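Local coordinates for protein ribonucleoside-diphosphate reductase, alpha chain (Actinobacillus ureae ATCC 25976, PDB 6DQX) that probably reduces ribonucleoside diphosphates to deoxyribonucleoside diphosphates, as the catalytic subunit of a class Id ribonucleotide reductase, at residues A[343-349]-A[407-413]; A[261-267]-A[400-406]; A[274-279]-A[548-552]; A[249-255]-A[268-272]. All blocks are in the same frame, centred on the assembly; numbering follows the deposited sequence.

Contact 1. Residues A[343-349]-A[407-413]; sequences HRALGLG and RNTTLMS. With EDO (1,2-ethanediol), chain F.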
# COMPACT_ATOMS: atom_id res chain seq x y z
N HIS A 343 -0.50 28.30 1.72
CA HIS A 343 -1.16 28.73 0.47
C HIS A 343 -2.58 29.24 0.67
O HIS A 343 -2.98 30.19 0.01
CB HIS A 343 -1.24 27.55 -0.52
CG HIS A 343 0.08 27.14 -1.09
ND1 HIS A 343 1.03 26.40 -0.41
CD2 HIS A 343 0.59 27.35 -2.32
CE1 HIS A 343 2.07 26.20 -1.20
NE2 HIS A 343 1.83 26.77 -2.36
N ARG A 344 -3.35 28.56 1.51
CA ARG A 344 -4.77 28.81 1.67
C ARG A 344 -5.53 28.85 0.33
O ARG A 344 -6.37 29.71 0.10
CB ARG A 344 -4.98 30.11 2.47
CG ARG A 344 -4.29 30.14 3.82
CD ARG A 344 -4.76 31.32 4.67
NE ARG A 344 -6.13 31.08 5.11
CZ ARG A 344 -6.49 30.38 6.19
NH1 ARG A 344 -5.59 29.91 7.05
NH2 ARG A 344 -7.77 30.17 6.44
N ALA A 345 -5.20 27.92 -0.58
CA ALA A 345 -5.86 27.91 -1.89
C ALA A 345 -7.35 27.61 -1.78
O ALA A 345 -7.74 26.71 -1.03
CB ALA A 345 -5.19 26.91 -2.81
N LEU A 346 -8.18 28.39 -2.49
CA LEU A 346 -9.61 28.16 -2.59
C LEU A 346 -10.05 27.88 -4.05
O LEU A 346 -9.37 28.27 -5.03
CB LEU A 346 -10.42 29.36 -2.07
CG LEU A 346 -9.97 29.96 -0.71
CD1 LEU A 346 -10.82 31.18 -0.39
CD2 LEU A 346 -10.04 28.90 0.38
N GLY A 347 -11.21 27.26 -4.15
CA GLY A 347 -11.78 26.86 -5.43
C GLY A 347 -13.27 27.16 -5.51
O GLY A 347 -14.09 26.26 -5.52
N LEU A 348 -13.62 28.44 -5.55
CA LEU A 348 -15.01 28.85 -5.71
C LEU A 348 -15.40 28.62 -7.18
O LEU A 348 -14.68 29.05 -8.10
CB LEU A 348 -15.17 30.33 -5.34
CG LEU A 348 -16.59 30.93 -5.47
CD1 LEU A 348 -16.80 31.97 -4.36
CD2 LEU A 348 -16.85 31.54 -6.86
N GLY A 349 -16.50 27.92 -7.38
CA GLY A 349 -16.98 27.52 -8.70
C GLY A 349 -18.36 28.06 -9.01
O GLY A 349 -18.85 28.98 -8.35
N ARG A 407 -5.13 36.81 0.83
CA ARG A 407 -5.17 35.71 1.79
C ARG A 407 -4.96 34.32 1.14
O ARG A 407 -4.51 33.38 1.81
CB ARG A 407 -6.54 35.76 2.47
CG ARG A 407 -6.85 34.72 3.53
CD ARG A 407 -6.23 35.07 4.84
NE ARG A 407 -6.78 34.25 5.92
CZ ARG A 407 -6.14 33.96 7.04
NH1 ARG A 407 -4.91 34.43 7.26
NH2 ARG A 407 -6.72 33.19 7.95
N ASN A 408 -5.36 34.20 -0.13
CA ASN A 408 -5.51 32.92 -0.84
C ASN A 408 -4.78 32.93 -2.16
O ASN A 408 -4.92 33.87 -2.94
CB ASN A 408 -6.98 32.70 -1.12
CG ASN A 408 -7.81 32.92 0.12
OD1 ASN A 408 -8.45 33.97 0.28
ND2 ASN A 408 -7.76 31.96 1.05
N THR A 409 -3.97 31.90 -2.43
CA THR A 409 -3.14 31.91 -3.63
C THR A 409 -3.98 31.85 -4.89
O THR A 409 -3.67 32.53 -5.90
CB THR A 409 -2.10 30.77 -3.67
OG1 THR A 409 -2.78 29.52 -3.49
CG2 THR A 409 -1.04 30.97 -2.61
N THR A 410 -5.06 31.07 -4.81
CA THR A 410 -6.06 30.95 -5.84
C THR A 410 -7.45 31.09 -5.23
O THR A 410 -7.65 30.78 -4.05
CB THR A 410 -5.98 29.56 -6.56
OG1 THR A 410 -6.31 28.52 -5.62
CG2 THR A 410 -4.58 29.37 -7.14
N LEU A 411 -8.39 31.56 -6.03
CA LEU A 411 -9.76 31.79 -5.64
C LEU A 411 -10.81 30.96 -6.40
O LEU A 411 -11.84 30.63 -5.80
CB LEU A 411 -10.11 33.27 -5.83
CG LEU A 411 -9.66 34.25 -4.72
CD1 LEU A 411 -10.19 33.79 -3.35
CD2 LEU A 411 -8.16 34.42 -4.69
N MET A 412 -10.57 30.63 -7.67
CA MET A 412 -11.63 30.04 -8.52
C MET A 412 -11.25 28.80 -9.29
O MET A 412 -10.16 28.71 -9.83
CB MET A 412 -12.16 31.10 -9.52
CG MET A 412 -12.97 32.20 -8.85
SD MET A 412 -13.51 33.47 -10.00
CE MET A 412 -14.70 32.44 -10.87
N SER A 413 -12.20 27.88 -9.37
CA SER A 413 -12.03 26.66 -10.13
C SER A 413 -13.40 26.14 -10.48
O SER A 413 -14.32 26.22 -9.64
CB SER A 413 -11.27 25.60 -9.30
OG SER A 413 -12.01 25.20 -8.18
C1 EDO F . -10.69 32.74 10.13
O1 EDO F . -10.78 31.31 10.21
C2 EDO F . -10.56 33.21 8.69
O2 EDO F . -9.58 32.45 7.99
O HOH W 1 -15.17 24.54 -7.69
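Arg344 and Arg407 lay their guanidinium groups flat on each other where the chain leaves helix 334-343 for strand 347-351, in the sheet of the ribonucleotide reductase barrel domain. From CB outward, Arg344 borders the backbone of Arg407: CB is 3.4 Å from Arg407 O, CG lies beside the same oxygen, and CD is 3.5 Å from it. The chain then bends at chi3 (71°), turning the head over its neighbour. Arg344 NE comes over the rim of the Arg407 guanidinium, CZ sits 3.3 Å from Arg407 NH2 with the planes 21° apart, and NH1 and NH2 end near that nitrogen too. Asp317 makes salt bridges to both NE atoms, probably offsetting the like charges; Arg344 NH2 also bonds Ser321 and Arg407 NH1 bonds Gly396. Arg407 NH2 donates to an ethanediol, probably from the crystallisation liquor, that also bonds Asp317 and Ser321. An amide suits the next step: Asn408 ND2 gives Arg344 O a nearly straight 2.8 Å bond in the carbonyl plane, and OD1 bonds Ser388. Gly347, with no CB to run into Ser413 OG, brings its CA close. A single bridge follows: Leu411 O receives Leu348 N at 2.8 Å and Leu348 O accepts Ser413 N at 3.0 Å.

Contact 2. Residues A[261-267]-A[400-406]; sequences VYKDKNM and ILKGYGR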
# COMPACT_ATOMS: atom_id res chain seq x y z
N VAL A 261 2.61 34.65 -8.13
CA VAL A 261 3.31 34.13 -6.94
C VAL A 261 3.94 32.77 -7.20
O VAL A 261 5.06 32.51 -6.74
CB VAL A 261 2.42 34.08 -5.68
CG1 VAL A 261 1.24 33.14 -5.87
CG2 VAL A 261 3.24 33.69 -4.45
N TYR A 262 3.26 31.89 -7.96
CA TYR A 262 3.82 30.58 -8.22
C TYR A 262 4.92 30.63 -9.27
O TYR A 262 5.89 29.89 -9.18
CB TYR A 262 2.73 29.59 -8.63
CG TYR A 262 1.76 29.20 -7.51
CD1 TYR A 262 2.08 29.34 -6.16
CD2 TYR A 262 0.53 28.63 -7.83
CE1 TYR A 262 1.20 28.94 -5.15
CE2 TYR A 262 -0.36 28.23 -6.83
CZ TYR A 262 -0.01 28.38 -5.49
OH TYR A 262 -0.85 27.94 -4.50
N LYS A 263 4.79 31.53 -10.24
CA LYS A 263 5.85 31.77 -11.20
C LYS A 263 7.09 32.34 -10.53
O LYS A 263 8.22 31.92 -10.84
CB LYS A 263 5.36 32.73 -12.30
CG LYS A 263 4.31 32.11 -13.20
CD LYS A 263 3.85 33.10 -14.25
CE LYS A 263 2.86 32.42 -15.17
NZ LYS A 263 2.38 33.40 -16.16
N ASP A 264 6.88 33.28 -9.62
CA ASP A 264 7.96 33.97 -8.91
C ASP A 264 8.81 33.02 -8.07
O ASP A 264 10.00 33.29 -7.81
CB ASP A 264 7.38 35.02 -7.94
CG ASP A 264 6.75 36.24 -8.65
OD1 ASP A 264 6.98 36.48 -9.85
OD2 ASP A 264 6.00 36.96 -7.96
N LYS A 265 8.18 31.95 -7.59
CA LYS A 265 8.78 31.01 -6.64
C LYS A 265 8.99 29.61 -7.23
O LYS A 265 9.29 28.66 -6.48
CB LYS A 265 7.90 31.01 -5.38
CG LYS A 265 7.99 32.34 -4.61
CD LYS A 265 7.02 32.48 -3.47
CE LYS A 265 7.25 33.80 -2.72
NZ LYS A 265 6.58 33.86 -1.40
N ASN A 266 8.88 29.49 -8.55
CA ASN A 266 9.04 28.22 -9.29
C ASN A 266 8.23 27.10 -8.73
O ASN A 266 8.75 25.99 -8.53
CB ASN A 266 10.51 27.76 -9.32
CG ASN A 266 11.41 28.70 -10.02
OD1 ASN A 266 10.98 29.49 -10.87
ND2 ASN A 266 12.71 28.61 -9.70
N MET A 267 6.96 27.36 -8.45
CA MET A 267 6.10 26.33 -7.89
C MET A 267 5.31 25.71 -9.04
O MET A 267 4.24 26.19 -9.45
CB MET A 267 5.23 26.91 -6.79
CG MET A 267 6.08 27.55 -5.71
SD MET A 267 5.17 28.07 -4.27
CE MET A 267 5.27 26.62 -3.23
N ILE A 400 3.30 31.96 1.82
CA ILE A 400 3.58 32.05 0.40
C ILE A 400 3.20 33.42 -0.18
O ILE A 400 3.80 33.87 -1.14
CB ILE A 400 2.83 30.88 -0.36
CG1 ILE A 400 3.62 29.58 -0.19
CG2 ILE A 400 2.54 31.17 -1.81
CD1 ILE A 400 5.08 29.63 -0.63
N LEU A 401 2.22 34.08 0.41
CA LEU A 401 1.74 35.36 -0.06
C LEU A 401 2.23 36.59 0.73
O LEU A 401 1.66 37.67 0.57
CB LEU A 401 0.21 35.34 -0.06
CG LEU A 401 -0.41 34.42 -1.12
CD1 LEU A 401 -1.88 34.15 -0.80
CD2 LEU A 401 -0.23 35.02 -2.49
N LYS A 402 3.25 36.45 1.58
CA LYS A 402 3.78 37.63 2.30
C LYS A 402 4.15 38.69 1.27
O LYS A 402 4.95 38.43 0.36
CB LYS A 402 4.98 37.25 3.16
CG LYS A 402 5.48 38.38 4.05
CD LYS A 402 6.50 37.85 5.05
CE LYS A 402 7.38 38.96 5.59
NZ LYS A 402 8.54 38.35 6.28
N GLY A 403 3.54 39.87 1.40
CA GLY A 403 3.78 41.00 0.50
C GLY A 403 2.96 41.03 -0.78
O GLY A 403 3.08 41.97 -1.56
N TYR A 404 2.15 39.99 -1.00
CA TYR A 404 1.33 39.87 -2.18
C TYR A 404 -0.06 40.49 -2.07
O TYR A 404 -0.66 40.74 -3.10
CB TYR A 404 1.21 38.42 -2.67
CG TYR A 404 2.46 37.94 -3.40
CD1 TYR A 404 3.56 37.46 -2.70
CD2 TYR A 404 2.53 37.96 -4.77
CE1 TYR A 404 4.70 37.03 -3.37
CE2 TYR A 404 3.67 37.53 -5.45
CZ TYR A 404 4.74 37.05 -4.74
OH TYR A 404 5.88 36.62 -5.38
N GLY A 405 -0.56 40.72 -0.86
CA GLY A 405 -1.77 41.50 -0.64
C GLY A 405 -3.10 40.76 -0.68
O GLY A 405 -4.15 41.40 -0.76
N ARG A 406 -3.07 39.42 -0.62
CA ARG A 406 -4.28 38.65 -0.45
C ARG A 406 -4.03 37.44 0.44
O ARG A 406 -2.88 37.13 0.76
CB ARG A 406 -4.87 38.23 -1.79
CG ARG A 406 -4.00 37.29 -2.61
CD ARG A 406 -4.75 36.85 -3.87
NE ARG A 406 -3.95 35.85 -4.58
CZ ARG A 406 -2.84 36.07 -5.29
NH1 ARG A 406 -2.35 37.30 -5.46
NH2 ARG A 406 -2.21 35.05 -5.86
O HOH W 2 6.67 36.32 -0.28
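Val261 is the apolar centre, a branched residue that can touch several neighbours at once. Its CG2, anti to the backbone N, rests over the face of the Tyr404 ring in a CH-pi contact, 3.9 Å from the centroid and 17° off the normal. The same methyl meets Ile400 CG2 at 3.7 Å, whereas CG1 lies near Leu401 CD2 and Arg406 NH2, a nitrogen that bonds Thr409 O. Ile400 extends the greasy patch at its other end, where its CD1 and the sulfur of Met267 approach tip to tip, 4.0 Å from CD1 to SD; an unbranched, flexible methionine suits such a reach. Tyr262 CE1 also borders Ile400 CG2, while the Tyr262 hydroxyl bonds Thr409. These side chains join helix 260-264 and the turn after it to the loop that follows helix 367-395, in the barrel domain, about 24 Å from the centre of the chain. Outward from the valine, Tyr404 changes character: the ring packs, but Tyr404 OH gives Asp264 OD2 a short bond of 2.6 Å through the anti lone pair of that oxygen. Asp264 OD1 is hydrogen-bonded to a glycerol, probably from the crystallisation liquor. Lys265, extended beyond CG, runs past Tyr404 in the opposite direction and brings NZ to Ile400 O at 2.8 Å, from above the carbonyl plane. A water 2.7 Å from Lys265 NZ accepts a second bond and donates to Lys402 O.

Contact 3. Residues A[274-279]-A[548-552]; sequences LCTEIM and KSIYY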
# COMPACT_ATOMS: atom_id res chain seq x y z
N LEU A 274 -8.47 14.77 -9.18
CA LEU A 274 -9.37 13.73 -9.64
C LEU A 274 -10.31 14.19 -10.76
O LEU A 274 -10.61 13.42 -11.67
CB LEU A 274 -10.19 13.22 -8.46
CG LEU A 274 -11.14 12.06 -8.71
CD1 LEU A 274 -10.33 10.82 -9.01
CD2 LEU A 274 -12.00 11.84 -7.47
N CYS A 275 -10.79 15.45 -10.69
CA CYS A 275 -11.79 15.96 -11.64
C CYS A 275 -11.28 16.97 -12.69
O CYS A 275 -12.07 17.39 -13.53
CB CYS A 275 -12.96 16.56 -10.86
SG CYS A 275 -13.78 15.31 -9.83
N THR A 276 -9.98 17.25 -12.66
CA THR A 276 -9.20 18.03 -13.65
C THR A 276 -9.37 19.55 -13.59
O THR A 276 -8.81 20.25 -14.45
CB THR A 276 -9.37 17.58 -15.13
OG1 THR A 276 -10.63 18.03 -15.66
CG2 THR A 276 -9.29 16.07 -15.29
N GLU A 277 -10.04 20.09 -12.58
CA GLU A 277 -10.23 21.54 -12.46
C GLU A 277 -9.17 22.23 -11.59
O GLU A 277 -9.04 23.46 -11.61
CB GLU A 277 -11.61 21.85 -11.87
CG GLU A 277 -11.74 21.89 -10.34
CD GLU A 277 -11.95 20.55 -9.67
OE1 GLU A 277 -11.83 19.50 -10.34
OE2 GLU A 277 -12.31 20.54 -8.48
N ILE A 278 -8.44 21.45 -10.78
CA ILE A 278 -7.47 22.06 -9.86
C ILE A 278 -6.14 22.29 -10.56
O ILE A 278 -5.72 21.50 -11.39
CB ILE A 278 -7.30 21.17 -8.60
CG1 ILE A 278 -8.65 21.06 -7.86
CG2 ILE A 278 -6.20 21.69 -7.68
CD1 ILE A 278 -9.13 22.36 -7.23
N MET A 279 -5.49 23.40 -10.21
CA MET A 279 -4.19 23.80 -10.81
C MET A 279 -3.31 24.36 -9.71
O MET A 279 -3.14 25.58 -9.59
CB MET A 279 -4.40 24.84 -11.94
CG MET A 279 -5.32 24.35 -13.04
SD MET A 279 -4.46 23.22 -14.10
CE MET A 279 -5.76 22.20 -14.78
N LYS A 548 -6.47 24.30 -19.95
CA LYS A 548 -5.45 23.64 -19.10
C LYS A 548 -5.72 22.13 -18.97
O LYS A 548 -4.80 21.36 -18.61
CB LYS A 548 -5.39 24.29 -17.73
CG LYS A 548 -5.14 25.79 -17.78
CD LYS A 548 -5.35 26.41 -16.41
CE LYS A 548 -4.92 27.85 -16.40
NZ LYS A 548 -5.12 28.54 -15.10
N SER A 549 -6.95 21.71 -19.26
CA SER A 549 -7.32 20.30 -19.16
C SER A 549 -8.56 19.96 -19.96
O SER A 549 -9.31 20.85 -20.39
CB SER A 549 -7.55 19.89 -17.69
OG SER A 549 -8.62 20.64 -17.11
N ILE A 550 -8.74 18.67 -20.21
CA ILE A 550 -9.99 18.10 -20.67
C ILE A 550 -10.29 16.92 -19.75
O ILE A 550 -9.37 16.18 -19.37
CB ILE A 550 -9.92 17.60 -22.14
CG1 ILE A 550 -9.79 18.77 -23.13
CG2 ILE A 550 -11.15 16.77 -22.48
CD1 ILE A 550 -11.02 19.63 -23.26
N TYR A 551 -11.56 16.74 -19.41
CA TYR A 551 -12.01 15.69 -18.49
C TYR A 551 -12.46 14.45 -19.29
O TYR A 551 -11.60 13.84 -19.89
CB TYR A 551 -13.09 16.29 -17.58
CG TYR A 551 -13.47 15.53 -16.32
CD1 TYR A 551 -12.62 14.61 -15.71
CD2 TYR A 551 -14.70 15.79 -15.72
CE1 TYR A 551 -13.01 13.96 -14.54
CE2 TYR A 551 -15.08 15.17 -14.56
CZ TYR A 551 -14.24 14.25 -13.98
OH TYR A 551 -14.64 13.64 -12.84
N TYR A 552 -13.74 14.07 -19.28
CA TYR A 552 -14.24 12.88 -20.00
C TYR A 552 -14.69 13.18 -21.43
O TYR A 552 -15.25 14.23 -21.70
CB TYR A 552 -15.50 12.30 -19.31
CG TYR A 552 -15.23 11.39 -18.17
CD1 TYR A 552 -15.08 10.01 -18.37
CD2 TYR A 552 -15.16 11.90 -16.85
CE1 TYR A 552 -14.85 9.16 -17.29
CE2 TYR A 552 -14.92 11.05 -15.76
CZ TYR A 552 -14.76 9.69 -15.98
OH TYR A 552 -14.51 8.85 -14.91
O HOH W 3 -12.97 11.57 -11.97
O HOH W 4 -11.19 19.32 -17.98
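Leu274 and Tyr551 are joined through a water that donates to Leu274 O and lies in the plane of the Tyr551 ring, 2.8 Å from its OH. The loop 274-279 lies inside the barrel domain beside strand 549-554; its Asn-Leu-Cys-Thr-Glu sequence, from Asn273, matches the finger loop of class I reductases. Cys275 thus probably corresponds to the cysteine that carries the thiyl radical in relatives, and Tyr551 and Tyr552 to the tyrosine pair on the transfer path to it. Cys275 SG makes an oblique sulfur-aromatic contact, 5.3 Å from the centroid of the Tyr551 ring. Its carbonyl oxygen stands 3.4 Å above the centre of that ring, and Tyr552 CD2 lies over the opposite face. Cys275 O is further gripped by Ser521 OG and by Thr276 OG1. With OG1 between its backbone N and carbonyl carbon (chi1 76°), Thr276 curls back to make that bond and leaves CG2 3.7 Å from Tyr551 CD1. Ser549, small and hydroxylated, donates its OG to Thr276 O at 2.7 Å. A second water donates to Thr276 OG1 and Ser549 OG. Met279, bent at chi2, slants across Lys548, whose NZ continues to Gln518 O; Met279 CE ends 3.6 Å from Lys548 CB.

Contact 4. Residues A[249-255]-A[268-272]; sequences FFKDNAN and TVHAS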
# COMPACT_ATOMS: atom_id res chain seq x y z
N PHE A 249 -4.04 16.83 -19.48
CA PHE A 249 -3.51 17.95 -18.69
C PHE A 249 -2.52 18.66 -19.59
O PHE A 249 -1.44 18.13 -19.91
CB PHE A 249 -2.90 17.44 -17.39
CG PHE A 249 -2.23 18.49 -16.56
CD1 PHE A 249 -2.98 19.45 -15.89
CD2 PHE A 249 -0.86 18.52 -16.43
CE1 PHE A 249 -2.35 20.41 -15.10
CE2 PHE A 249 -0.23 19.48 -15.65
CZ PHE A 249 -0.98 20.44 -15.00
N PHE A 250 -2.92 19.83 -20.09
CA PHE A 250 -2.03 20.64 -20.93
C PHE A 250 -1.10 21.45 -20.06
O PHE A 250 -1.37 22.59 -19.70
CB PHE A 250 -2.85 21.51 -21.88
CG PHE A 250 -3.65 20.70 -22.86
CD1 PHE A 250 -2.99 19.83 -23.72
CD2 PHE A 250 -5.03 20.79 -22.90
CE1 PHE A 250 -3.72 19.07 -24.62
CE2 PHE A 250 -5.76 20.02 -23.80
CZ PHE A 250 -5.10 19.17 -24.66
N LYS A 251 0.04 20.84 -19.75
CA LYS A 251 0.88 21.30 -18.66
C LYS A 251 1.49 22.67 -18.91
O LYS A 251 1.73 23.44 -17.97
CB LYS A 251 1.96 20.25 -18.33
CG LYS A 251 2.87 19.86 -19.49
CD LYS A 251 3.86 18.79 -19.03
CE LYS A 251 4.49 18.06 -20.20
NZ LYS A 251 5.59 17.15 -19.74
N ASP A 252 1.75 23.00 -20.16
CA ASP A 252 2.34 24.29 -20.45
C ASP A 252 1.28 25.42 -20.34
O ASP A 252 1.61 26.51 -19.84
CB ASP A 252 3.08 24.26 -21.79
CG ASP A 252 4.34 23.36 -21.72
OD1 ASP A 252 5.08 23.38 -20.69
OD2 ASP A 252 4.58 22.63 -22.70
N ASN A 253 0.03 25.13 -20.70
CA ASN A 253 -1.07 26.07 -20.46
C ASN A 253 -1.33 26.24 -18.95
O ASN A 253 -1.50 27.38 -18.48
CB ASN A 253 -2.35 25.65 -21.17
CG ASN A 253 -2.23 25.69 -22.69
OD1 ASN A 253 -1.32 26.32 -23.24
ND2 ASN A 253 -3.12 24.96 -23.38
N ALA A 254 -1.31 25.12 -18.20
CA ALA A 254 -1.49 25.19 -16.76
C ALA A 254 -0.42 26.05 -16.11
O ALA A 254 -0.72 26.90 -15.27
CB ALA A 254 -1.49 23.79 -16.16
N ASN A 255 0.85 25.85 -16.49
CA ASN A 255 1.91 26.60 -15.85
C ASN A 255 1.98 28.05 -16.32
O ASN A 255 2.28 28.95 -15.51
CB ASN A 255 3.22 25.84 -15.95
CG ASN A 255 3.26 24.71 -14.92
OD1 ASN A 255 3.45 24.97 -13.74
ND2 ASN A 255 3.00 23.49 -15.35
N THR A 268 5.89 24.66 -9.59
CA THR A 268 5.35 23.99 -10.78
C THR A 268 4.06 23.24 -10.49
O THR A 268 3.95 22.58 -9.46
CB THR A 268 6.37 22.96 -11.30
OG1 THR A 268 7.67 23.55 -11.30
CG2 THR A 268 6.02 22.47 -12.71
N VAL A 269 3.10 23.29 -11.43
CA VAL A 269 1.91 22.47 -11.39
C VAL A 269 2.25 21.23 -12.23
O VAL A 269 2.35 21.32 -13.45
CB VAL A 269 0.65 23.21 -11.92
CG1 VAL A 269 -0.57 22.31 -11.86
CG2 VAL A 269 0.39 24.48 -11.10
N HIS A 270 2.46 20.09 -11.56
CA HIS A 270 2.83 18.85 -12.24
C HIS A 270 1.65 18.13 -12.85
O HIS A 270 1.81 17.38 -13.83
CB HIS A 270 3.51 17.86 -11.27
CG HIS A 270 4.72 18.42 -10.58
ND1 HIS A 270 5.91 18.64 -11.24
CD2 HIS A 270 4.94 18.76 -9.29
CE1 HIS A 270 6.80 19.13 -10.39
NE2 HIS A 270 6.23 19.20 -9.19
N ALA A 271 0.50 18.30 -12.21
CA ALA A 271 -0.69 17.49 -12.46
C ALA A 271 -1.91 18.23 -11.93
O ALA A 271 -1.80 19.17 -11.14
CB ALA A 271 -0.57 16.15 -11.72
N SER A 272 -3.08 17.77 -12.35
CA SER A 272 -4.34 18.22 -11.76
C SER A 272 -4.89 17.19 -10.76
O SER A 272 -4.15 16.30 -10.26
CB SER A 272 -5.31 18.61 -12.90
OG SER A 272 -6.52 19.16 -12.40
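Asn255, in the short helix 251-256 that follows barrel strand 247-249, clamps the backbone of Val269 with both ends of its amide. Asparagine suits the place because one flat group carries a donor and an acceptor side by side, a match for the N-H and C=O of a single residue. Val269 N donates to Asn255 OD1 at 2.9 Å, almost straight at 174° and on a lone pair of the amide oxygen. In return, Asn255 ND2 gives a bond of 3.0 Å to Val269 O, which lies close to the amide plane. The same nitrogen also donates to Lys251 O, one turn earlier, and this third bond helps fix the rotation of the amide. Lys251 O takes the helical N-H of Asn255 as well, the two donors arriving from opposite faces of its plane.

At the strand end, Phe249 fills the other half of the contact with a large flat ring. With CG anti to the backbone N (chi1 175°), the ring reaches across to the loop 268-272, where Ala271 CA sits over its face, 4.0 Å from the centroid. Ser272 N lies over the same face, offset toward the rim, and has no hydrogen-bond partner in the model. Met279 and Tyr184 pack around the same phenylalanine. His270 CB points away from the contact, and its side chain stacks on Tyr137 and comes within about 4 Å of a bound magnesium ion. At the rim of the Phe249 ring, CZ meets the methyl CG1 of Val269 at 3.7 Å.

Overall arrangement
Contacts 3 and 4 lie closest together, with centres 10 Å apart: Ser272 OG reaches Ile278 O at 2.7 Å, and Lys548 O bonds Phe250 N at 2.8 Å. Contact 3 places the probable finger loop about 6 Å from the centre of the chain, and residues 268-272 of contact 4 run directly into it. Contacts 1 and 3 reach the same sheet and touch through Ser413 CB, 3.9 Å from Glu277 O. Contact 2, the outermost, is tied to contact 1 by Tyr262 OH and Thr409 OG1, 2.7 Å apart. A magnesium ion lies about 4 Å from the side chain of His270 in contact 4, against about 12 Å for Met267 and 14 Å for Met279.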